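Side-chain contacts in translocated intimin receptor Tir (Escherichia coli, PDB 2ZQK), which serves as the host-membrane receptor for bacterial intimin and triggers actin pedestal formation, and is represented here by its intimin-binding domain: residues Ala62-Gln65 and Ala66-Asn69; Thr8-Ala11 and Thr12-Leu16; Ala49-Glu52 and Glu53-Lys56; Phe21-Pro24 and Asp25-Lys28. One frame throughout, in Å; residues are numbered along the deposited sequence.

Contact 1 of 4, residues Ala62-Gln65 and Ala66-Asn69; sequences AKQQ and AIEN
Ile-67 and Glu-68 lean back on Lys-63 and Gln-64 at the C-terminal end of helix 45-67. Two regular backbone bonds keep the last turn intact, from Ala-66 N to Ala-62 O (2.9 Å) and from Ile-67 N to Lys-63 O (3.0 Å). At Glu-68 the pattern frays: its N reaches Gln-64 O at 3.1 Å and, only weakly, Gln-65 O as well. Glu-68 is the first residue to leave helical angles, and its backbone angles fit the centre of an inverse gamma turn.

The apolar part belongs to Ile-67. With CG1 beside its own backbone N (chi1 -68°), the isoleucine lays this branch against the previous turn, CG1 coming to 3.2 Å from Lys-63 O. Its terminal CD1 meets the Lys-63 chain at CG, 4.3 Å away, and also borders the end of Gln-64. These are exposed groups on the far tip of the helix, and no other protein chain of the assembly covers them.

Among the polar side chains, Glu-68 runs out extended and crosses that of Gln-64, the carboxylate and amide planes 40° apart. Asn-69 folds back instead of pointing onward, and its ND2 gives a weak hydrogen bond to Ala-66 O, 3.3 Å away.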
loop_
_atom_site.group_PDB
_atom_site.type_symbol
_atom_site.label_atom_id
_atom_site.label_comp_id
_atom_site.label_asym_id
_atom_site.label_seq_id
_atom_site.Cartn_x
_atom_site.Cartn_y
_atom_site.Cartn_z
ATOM N N ALA B 62 41.817 -3.066 20.548
ATOM C CA ALA B 62 42.721 -3.610 19.555
ATOM C C ALA B 62 44.133 -3.180 19.916
ATOM O O ALA B 62 45.037 -4.007 19.993
ATOM C CB ALA B 62 42.356 -3.090 18.190
ATOM N N LYS B 63 44.320 -1.885 20.147
ATOM C CA LYS B 63 45.641 -1.376 20.499
ATOM C C LYS B 63 46.162 -2.027 21.773
ATOM O O LYS B 63 47.311 -2.452 21.829
ATOM C CB LYS B 63 45.612 0.144 20.685
ATOM C CG LYS B 63 47.006 0.767 20.770
ATOM C CD LYS B 63 46.959 2.267 20.987
ATOM C CE LYS B 63 46.437 2.601 22.374
ATOM N NZ LYS B 63 46.437 4.065 22.614
ATOM N N GLN B 64 45.323 -2.105 22.800
ATOM C CA GLN B 64 45.737 -2.721 24.052
ATOM C C GLN B 64 46.072 -4.176 23.816
ATOM O O GLN B 64 46.994 -4.704 24.425
ATOM C CB GLN B 64 44.635 -2.625 25.107
ATOM C CG GLN B 64 45.009 -1.767 26.303
ATOM C CD GLN B 64 46.324 -2.185 26.936
ATOM O OE1 GLN B 64 46.473 -3.313 27.415
ATOM N NE2 GLN B 64 47.286 -1.274 26.941
ATOM N N GLN B 65 45.329 -4.818 22.920
ATOM C CA GLN B 65 45.564 -6.225 22.623
ATOM C C GLN B 65 46.931 -6.428 21.984
ATOM O O GLN B 65 47.681 -7.317 22.374
ATOM C CB GLN B 65 44.472 -6.761 21.700
ATOM C CG GLN B 65 44.400 -8.279 21.642
ATOM C CD GLN B 65 43.029 -8.778 21.201
ATOM O OE1 GLN B 65 42.009 -8.459 21.820
ATOM N NE2 GLN B 65 43.000 -9.564 20.130
ATOM N N ALA B 66 47.260 -5.590 21.010
ATOM C CA ALA B 66 48.548 -5.698 20.344
ATOM C C ALA B 66 49.676 -5.457 21.344
ATOM O O ALA B 66 50.696 -6.149 21.321
ATOM C CB ALA B 66 48.635 -4.694 19.205
ATOM N N ILE B 67 49.489 -4.476 22.222
ATOM C CA ILE B 67 50.497 -4.154 23.223
ATOM C C ILE B 67 50.773 -5.341 24.145
ATOM O O ILE B 67 51.907 -5.557 24.581
ATOM C CB ILE B 67 50.069 -2.936 24.047
ATOM C CG1 ILE B 67 50.086 -1.703 23.146
ATOM C CG2 ILE B 67 50.983 -2.764 25.250
ATOM C CD1 ILE B 67 49.727 -0.416 23.843
ATOM N N GLU B 68 49.736 -6.110 24.449
ATOM C CA GLU B 68 49.915 -7.278 25.290
ATOM C C GLU B 68 50.524 -8.365 24.417
ATOM O O GLU B 68 49.952 -9.442 24.241
ATOM C CB GLU B 68 48.576 -7.734 25.866
ATOM C CG GLU B 68 48.119 -6.893 27.036
ATOM C CD GLU B 68 46.748 -7.287 27.552
ATOM O OE1 GLU B 68 46.513 -8.497 27.776
ATOM O OE2 GLU B 68 45.910 -6.380 27.742
ATOM N N ASN B 69 51.685 -8.040 23.854
ATOM C CA ASN B 69 52.465 -8.921 22.984
ATOM C C ASN B 69 53.803 -8.223 22.762
ATOM O O ASN B 69 53.849 -7.327 21.881
ATOM C CB ASN B 69 51.776 -9.137 21.629
ATOM C CG ASN B 69 50.432 -9.852 21.751
ATOM O OD1 ASN B 69 50.349 -10.994 22.215
ATOM N ND2 ASN B 69 49.369 -9.174 21.329
#

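Contact 2 of 4, residues Thr8-Ala11 and Thr12-Leu16; sequences TETA and TRDQL
Thr-12 grips Thr-8 twice, through its backbone N and its hydroxyl, both ending on Thr-8 O. The N lies 2.9 Å from that oxygen. With OG1 placed beside its own backbone N (chi1 -67°), the hydroxyl donates to Thr-8 O over 2.8 Å, standing 38° above the carbonyl plane and on the opposite face from the N-H.

Arg-13 N bonds Glu-9 O, and the two side chains run side by side in the same direction. The arginine bends at its second and third torsions, which turns NH2 back to Glu-9 OE2. This salt bridge is long, 3.5 Å, and the carboxylate oxygen meets the edge of the guanidinium although the two planes are 64° apart. It is an i to i+4 ion pair on helix 7-21, whose Thr-8, Glu-9 and Thr-12 touch helix 45-67; a beta hairpin connects these side-by-side helices of the intimin-binding domain.

Asp-14 is buried, its carboxylate beside Thr-10 with OD2 4.0 Å from CG2 of that threonine; the residue packs on Asp-14 of the second subunit, and OD1 has a weak, long ion pair with Lys-18 there. Gln-15 takes Ala-11 O through its N (3.0 Å), and Leu-16 N in turn reaches Thr-12 O.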
loop_
_atom_site.group_PDB
_atom_site.type_symbol
_atom_site.label_atom_id
_atom_site.label_comp_id
_atom_site.label_asym_id
_atom_site.label_seq_id
_atom_site.Cartn_x
_atom_site.Cartn_y
_atom_site.Cartn_z
ATOM N N THR B 8 40.248 -1.234 12.985
ATOM C CA THR B 8 39.263 -1.821 13.885
ATOM C C THR B 8 38.123 -0.871 14.156
ATOM O O THR B 8 36.960 -1.235 14.010
ATOM C CB THR B 8 39.880 -2.201 15.232
ATOM O OG1 THR B 8 40.880 -3.202 15.020
ATOM C CG2 THR B 8 38.801 -2.736 16.189
ATOM N N GLU B 9 38.461 0.344 14.567
ATOM C CA GLU B 9 37.446 1.339 14.850
ATOM C C GLU B 9 36.531 1.586 13.646
ATOM O O GLU B 9 35.309 1.426 13.745
ATOM C CB GLU B 9 38.105 2.645 15.277
ATOM C CG GLU B 9 37.183 3.838 15.172
ATOM C CD GLU B 9 37.826 5.104 15.664
ATOM O OE1 GLU B 9 39.014 5.318 15.344
ATOM O OE2 GLU B 9 37.142 5.886 16.358
ATOM N N THR B 10 37.121 1.974 12.516
ATOM C CA THR B 10 36.351 2.249 11.308
ATOM C C THR B 10 35.466 1.069 10.898
ATOM O O THR B 10 34.276 1.246 10.658
ATOM C CB THR B 10 37.289 2.644 10.137
ATOM O OG1 THR B 10 37.961 3.865 10.469
ATOM C CG2 THR B 10 36.499 2.855 8.853
ATOM N N ALA B 11 36.035 -0.130 10.825
ATOM C CA ALA B 11 35.253 -1.303 10.448
ATOM C C ALA B 11 34.077 -1.417 11.393
ATOM O O ALA B 11 32.935 -1.549 10.953
ATOM C CB ALA B 11 36.098 -2.562 10.529
ATOM N N THR B 12 34.363 -1.369 12.694
ATOM C CA THR B 12 33.327 -1.448 13.714
ATOM C C THR B 12 32.247 -0.400 13.449
ATOM O O THR B 12 31.062 -0.733 13.324
ATOM C CB THR B 12 33.908 -1.222 15.118
ATOM O OG1 THR B 12 34.776 -2.308 15.454
ATOM C CG2 THR B 12 32.800 -1.147 16.153
ATOM N N ARG B 13 32.652 0.866 13.356
ATOM C CA ARG B 13 31.708 1.949 13.087
ATOM C C ARG B 13 30.777 1.629 11.921
ATOM O O ARG B 13 29.574 1.876 12.001
ATOM C CB ARG B 13 32.460 3.233 12.780
ATOM C CG ARG B 13 31.598 4.318 12.163
ATOM C CD ARG B 13 31.560 5.522 13.070
ATOM N NE ARG B 13 32.878 5.766 13.641
ATOM C CZ ARG B 13 33.955 6.075 12.927
ATOM N NH1 ARG B 13 33.868 6.193 11.609
ATOM N NH2 ARG B 13 35.123 6.239 13.531
ATOM N N ASP B 14 31.338 1.095 10.834
ATOM C CA ASP B 14 30.539 0.737 9.663
ATOM C C ASP B 14 29.523 -0.315 10.038
ATOM O O ASP B 14 28.343 -0.183 9.747
ATOM C CB ASP B 14 31.403 0.169 8.531
ATOM C CG ASP B 14 32.228 1.229 7.815
ATOM O OD1 ASP B 14 31.762 2.386 7.687
ATOM O OD2 ASP B 14 33.341 0.885 7.357
ATOM N N GLN B 15 29.999 -1.361 10.691
ATOM C CA GLN B 15 29.148 -2.461 11.102
ATOM C C GLN B 15 28.012 -2.030 12.023
ATOM O O GLN B 15 26.848 -2.364 11.785
ATOM C CB GLN B 15 29.987 -3.513 11.792
ATOM C CG GLN B 15 29.211 -4.713 12.225
ATOM C CD GLN B 15 29.880 -5.400 13.384
ATOM O OE1 GLN B 15 31.049 -5.797 13.297
ATOM N NE2 GLN B 15 29.152 -5.536 14.491
ATOM N N LEU B 16 28.343 -1.294 13.077
ATOM C CA LEU B 16 27.320 -0.833 14.008
ATOM C C LEU B 16 26.341 0.121 13.338
ATOM O O LEU B 16 25.140 0.088 13.622
ATOM C CB LEU B 16 27.963 -0.163 15.216
ATOM C CG LEU B 16 28.675 -1.148 16.156
ATOM C CD1 LEU B 16 29.701 -0.408 16.999
ATOM C CD2 LEU B 16 27.653 -1.865 17.038
#

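Contact 3 of 4, residues Ala49-Glu52 and Glu53-Lys56; sequences ANIE and EQAK
Lys-56 sets the first carbons of its chain against the backbone carbonyl of Glu-52, CG standing 3.2 Å from Glu-52 O. The same oxygen accepts the Lys-56 N-H at 3.1 Å, so it is bonded by one group and touched by another of a single residue. The two side chains cross, and NZ passes 3.9 Å from Glu-52 CG without its charge touching the carboxylate: Glu-52 OE2 remains 4.6 Å from NZ. Alongside, the methyl of Ala-55 sits 3.5 Å from Glu-52 O, directed toward the preceding turn.

What holds the lysine's end is Glu-53. Its chain bends at chi2 (-51°), bringing OE2 to within 2.8 Å of Lys-56 NZ in an i to i+3 salt bridge along helix 45-67, the longer helix of the pair, at the exposed margin of the two. The charge of Glu-52 probably adds to the attraction at a distance, while its OE1 has a weak, long ion pair with Arg-13 NE.

Beneath these side chains the backbone bonds are uneven. Ala-55 N to Ile-51 O is short, at 2.8 Å, whereas Glu-53 N and Gln-54 N reach Ala-49 O and Asn-50 O only weakly.

Farther out, the inward side of the helix packs against helix 7-21. Ile-51 and Gln-54 pack on Leu-16, Ala-55 meets Arg-13, and the side chain of Lys-56 touches Glu-9.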
loop_
_atom_site.group_PDB
_atom_site.type_symbol
_atom_site.label_atom_id
_atom_site.label_comp_id
_atom_site.label_asym_id
_atom_site.label_seq_id
_atom_site.Cartn_x
_atom_site.Cartn_y
_atom_site.Cartn_z
ATOM N N ALA B 49 26.107 9.028 18.346
ATOM C CA ALA B 49 26.980 9.249 19.498
ATOM C C ALA B 49 27.348 7.958 20.212
ATOM O O ALA B 49 28.522 7.718 20.500
ATOM C CB ALA B 49 26.330 10.188 20.469
ATOM N N ASN B 50 26.350 7.128 20.500
ATOM C CA ASN B 50 26.596 5.867 21.192
ATOM C C ASN B 50 27.455 4.929 20.360
ATOM O O ASN B 50 28.314 4.242 20.899
ATOM C CB ASN B 50 25.274 5.185 21.570
ATOM C CG ASN B 50 25.476 3.949 22.442
ATOM O OD1 ASN B 50 25.761 2.857 21.940
ATOM N ND2 ASN B 50 25.342 4.118 23.755
ATOM N N ILE B 51 27.233 4.892 19.050
ATOM C CA ILE B 51 28.035 4.032 18.188
ATOM C C ILE B 51 29.486 4.515 18.230
ATOM O O ILE B 51 30.422 3.728 18.439
ATOM C CB ILE B 51 27.543 4.088 16.731
ATOM C CG1 ILE B 51 26.168 3.429 16.623
ATOM C CG2 ILE B 51 28.547 3.418 15.814
ATOM C CD1 ILE B 51 25.532 3.566 15.269
ATOM N N GLU B 52 29.661 5.818 18.040
ATOM C CA GLU B 52 30.981 6.440 18.043
ATOM C C GLU B 52 31.878 5.935 19.176
ATOM O O GLU B 52 33.068 5.680 18.970
ATOM C CB GLU B 52 30.821 7.955 18.145
ATOM C CG GLU B 52 32.037 8.720 17.704
ATOM C CD GLU B 52 32.503 8.286 16.335
ATOM O OE1 GLU B 52 31.659 8.234 15.410
ATOM O OE2 GLU B 52 33.711 7.997 16.188
ATOM N N GLU B 53 31.304 5.802 20.372
ATOM C CA GLU B 53 32.042 5.319 21.534
ATOM C C GLU B 53 32.433 3.875 21.340
ATOM O O GLU B 53 33.592 3.521 21.532
ATOM C CB GLU B 53 31.197 5.447 22.802
ATOM C CG GLU B 53 30.903 6.879 23.159
ATOM C CD GLU B 53 32.165 7.695 23.178
ATOM O OE1 GLU B 53 32.987 7.499 24.099
ATOM O OE2 GLU B 53 32.343 8.517 22.255
ATOM N N GLN B 54 31.455 3.044 20.972
ATOM C CA GLN B 54 31.683 1.621 20.727
ATOM C C GLN B 54 32.828 1.456 19.731
ATOM O O GLN B 54 33.755 0.670 19.957
ATOM C CB GLN B 54 30.420 0.971 20.163
ATOM C CG GLN B 54 29.359 0.642 21.189
ATOM C CD GLN B 54 28.135 -0.007 20.566
ATOM O OE1 GLN B 54 27.289 0.667 19.964
ATOM N NE2 GLN B 54 28.041 -1.327 20.695
ATOM N N ALA B 55 32.751 2.194 18.625
ATOM C CA ALA B 55 33.795 2.153 17.616
ATOM C C ALA B 55 35.163 2.416 18.276
ATOM O O ALA B 55 36.135 1.707 18.021
ATOM C CB ALA B 55 33.514 3.195 16.548
ATOM N N LYS B 56 35.232 3.428 19.137
ATOM C CA LYS B 56 36.478 3.758 19.818
ATOM C C LYS B 56 36.937 2.692 20.799
ATOM O O LYS B 56 38.135 2.491 20.971
ATOM C CB LYS B 56 36.356 5.076 20.591
ATOM C CG LYS B 56 36.083 6.311 19.765
ATOM C CD LYS B 56 36.617 7.539 20.491
ATOM C CE LYS B 56 35.951 8.819 20.023
ATOM N NZ LYS B 56 34.592 8.966 20.626
#

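Contact 4 of 4, residues Phe21-Pro24 and Asp25-Lys28; sequences FQNP and DNQK
Asn-23 O receives the N-H of Asn-26 at 3.0 Å in an almost straight bond, 175° at the hydrogen. This i to i+3 link closes a beta turn over Pro-24 and Asp-25, with backbone angles close to type I, and it reverses the chain between helix 7-21 and strand 27-31.

The outer side of the turn has its own tie. Asn-23 carries CG anti to its backbone N (chi1 176°), which swings the amide out over the turn so that ND2 donates to Asp-25 OD2 across 3.1 Å. The carboxylate oxygen lies in the plane of the amide and uses its anti lone pair, while the two groups are nearly perpendicular, 82° apart. Nearby, Asn-26 ND2 stands 3.7 Å from Asn-23 CB, but its hydrogen bond goes to Ala-20 O at the end of the helix, so this side chain fastens the turn to what precedes it.

On the inner side Phe-21 meets Gln-27. Their side chains cross at about a right angle, the ring's CD2 being 3.9 Å from Gln-27 CD. Both residues are buried against the second subunit: Phe-21 stacks on Phe-21 of that subunit, and Gln-27 NE2 donates a hydrogen bond to OE1 of Gln-27 of the second subunit.

The segment thus combines a polar turn tied by amide and carboxylate with an aromatic-to-amide contact at its base, which lies at the interface with the second subunit. The burial of the Gln-27 amide is paid for by a bond between subunits, which is consistent with a specific pairing of the two copies.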
loop_
_atom_site.group_PDB
_atom_site.type_symbol
_atom_site.label_atom_id
_atom_site.label_comp_id
_atom_site.label_asym_id
_atom_site.label_seq_id
_atom_site.Cartn_x
_atom_site.Cartn_y
_atom_site.Cartn_z
ATOM N N PHE B 21 20.773 0.764 11.265
ATOM C CA PHE B 21 19.823 1.234 10.271
ATOM C C PHE B 21 18.778 0.167 10.044
ATOM O O PHE B 21 17.675 0.461 9.585
ATOM C CB PHE B 21 20.498 1.492 8.934
ATOM C CG PHE B 21 20.835 2.914 8.680
ATOM C CD1 PHE B 21 21.996 3.470 9.196
ATOM C CD2 PHE B 21 20.022 3.690 7.871
ATOM C CE1 PHE B 21 22.350 4.793 8.898
ATOM C CE2 PHE B 21 20.364 5.012 7.570
ATOM C CZ PHE B 21 21.530 5.562 8.083
ATOM N N GLN B 22 19.142 -1.078 10.344
ATOM C CA GLN B 22 18.248 -2.208 10.122
ATOM C C GLN B 22 17.065 -2.196 11.053
ATOM O O GLN B 22 16.091 -2.909 10.848
ATOM C CB GLN B 22 19.042 -3.506 10.190
ATOM C CG GLN B 22 20.050 -3.553 9.046
ATOM C CD GLN B 22 21.076 -4.655 9.176
ATOM O OE1 GLN B 22 21.608 -4.907 10.262
ATOM N NE2 GLN B 22 21.385 -5.302 8.060
ATOM N N ASN B 23 17.155 -1.348 12.067
ATOM C CA ASN B 23 16.078 -1.148 13.025
ATOM C C ASN B 23 15.566 0.231 12.653
ATOM O O ASN B 23 16.139 1.250 13.047
ATOM C CB ASN B 23 16.621 -1.135 14.442
ATOM C CG ASN B 23 15.558 -0.824 15.454
ATOM O OD1 ASN B 23 15.783 -0.944 16.659
ATOM N ND2 ASN B 23 14.383 -0.415 14.974
ATOM N N PRO B 24 14.474 0.287 11.895
ATOM C CA PRO B 24 13.899 1.556 11.454
ATOM C C PRO B 24 13.561 2.548 12.575
ATOM O O PRO B 24 13.082 3.657 12.319
ATOM C CB PRO B 24 12.684 1.105 10.630
ATOM C CG PRO B 24 12.214 -0.087 11.369
ATOM C CD PRO B 24 13.499 -0.807 11.759
ATOM N N ASP B 25 13.824 2.161 13.816
ATOM C CA ASP B 25 13.539 3.035 14.943
ATOM C C ASP B 25 14.694 3.973 15.269
ATOM O O ASP B 25 14.490 4.969 15.954
ATOM C CB ASP B 25 13.165 2.206 16.175
ATOM C CG ASP B 25 11.728 1.688 16.120
ATOM O OD1 ASP B 25 10.796 2.499 16.309
ATOM O OD2 ASP B 25 11.525 0.478 15.878
ATOM N N ASN B 26 15.902 3.663 14.787
ATOM C CA ASN B 26 17.072 4.518 15.040
ATOM C C ASN B 26 17.234 5.493 13.879
ATOM O O ASN B 26 18.273 6.133 13.730
ATOM C CB ASN B 26 18.372 3.706 15.126
ATOM C CG ASN B 26 18.306 2.561 16.112
ATOM O OD1 ASN B 26 17.741 2.683 17.198
ATOM N ND2 ASN B 26 18.916 1.438 15.743
ATOM N N GLN B 27 16.199 5.620 13.066
ATOM C CA GLN B 27 16.292 6.463 11.892
ATOM C C GLN B 27 15.516 7.747 11.923
ATOM O O GLN B 27 14.314 7.738 12.206
ATOM C CB GLN B 27 15.843 5.663 10.677
ATOM C CG GLN B 27 16.734 5.822 9.470
ATOM C CD GLN B 27 16.355 4.869 8.373
ATOM O OE1 GLN B 27 16.150 3.671 8.612
ATOM N NE2 GLN B 27 16.266 5.386 7.153
ATOM N N LYS B 28 16.202 8.853 11.624
ATOM C CA LYS B 28 15.545 10.153 11.573
ATOM C C LYS B 28 14.681 10.016 10.342
ATOM O O LYS B 28 15.027 9.284 9.414
ATOM C CB LYS B 28 16.547 11.301 11.403
ATOM C CG LYS B 28 17.355 11.631 12.658
ATOM C CD LYS B 28 18.119 12.944 12.489
ATOM C CE LYS B 28 18.697 13.426 13.820
ATOM N NZ LYS B 28 18.952 14.899 13.843
#

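In the fold
Contacts 2 and 3 face each other in the pair of helices, 7-21 and 45-67, their centres about 9 Å apart: Leu-16 CD1 packs 3.5 Å from Gln-54 CB, and Arg-13 NE reaches Glu-52 OE1 in a weak, long ion pair (3.3 Å). Contact 1 lies at the far end of helix 45-67, about 20 Å between centres from contact 3, and touches contact 2 through Ala-62 CB and Thr-8 OG1. Contact 4 lies at the opposite end, its centre about 34 Å from that of contact 1, where helix 7-21 gives way to the beta hairpin. Contacts 2 and 4 both meet the second subunit, so both the first helix and the turn after it contribute to that interface.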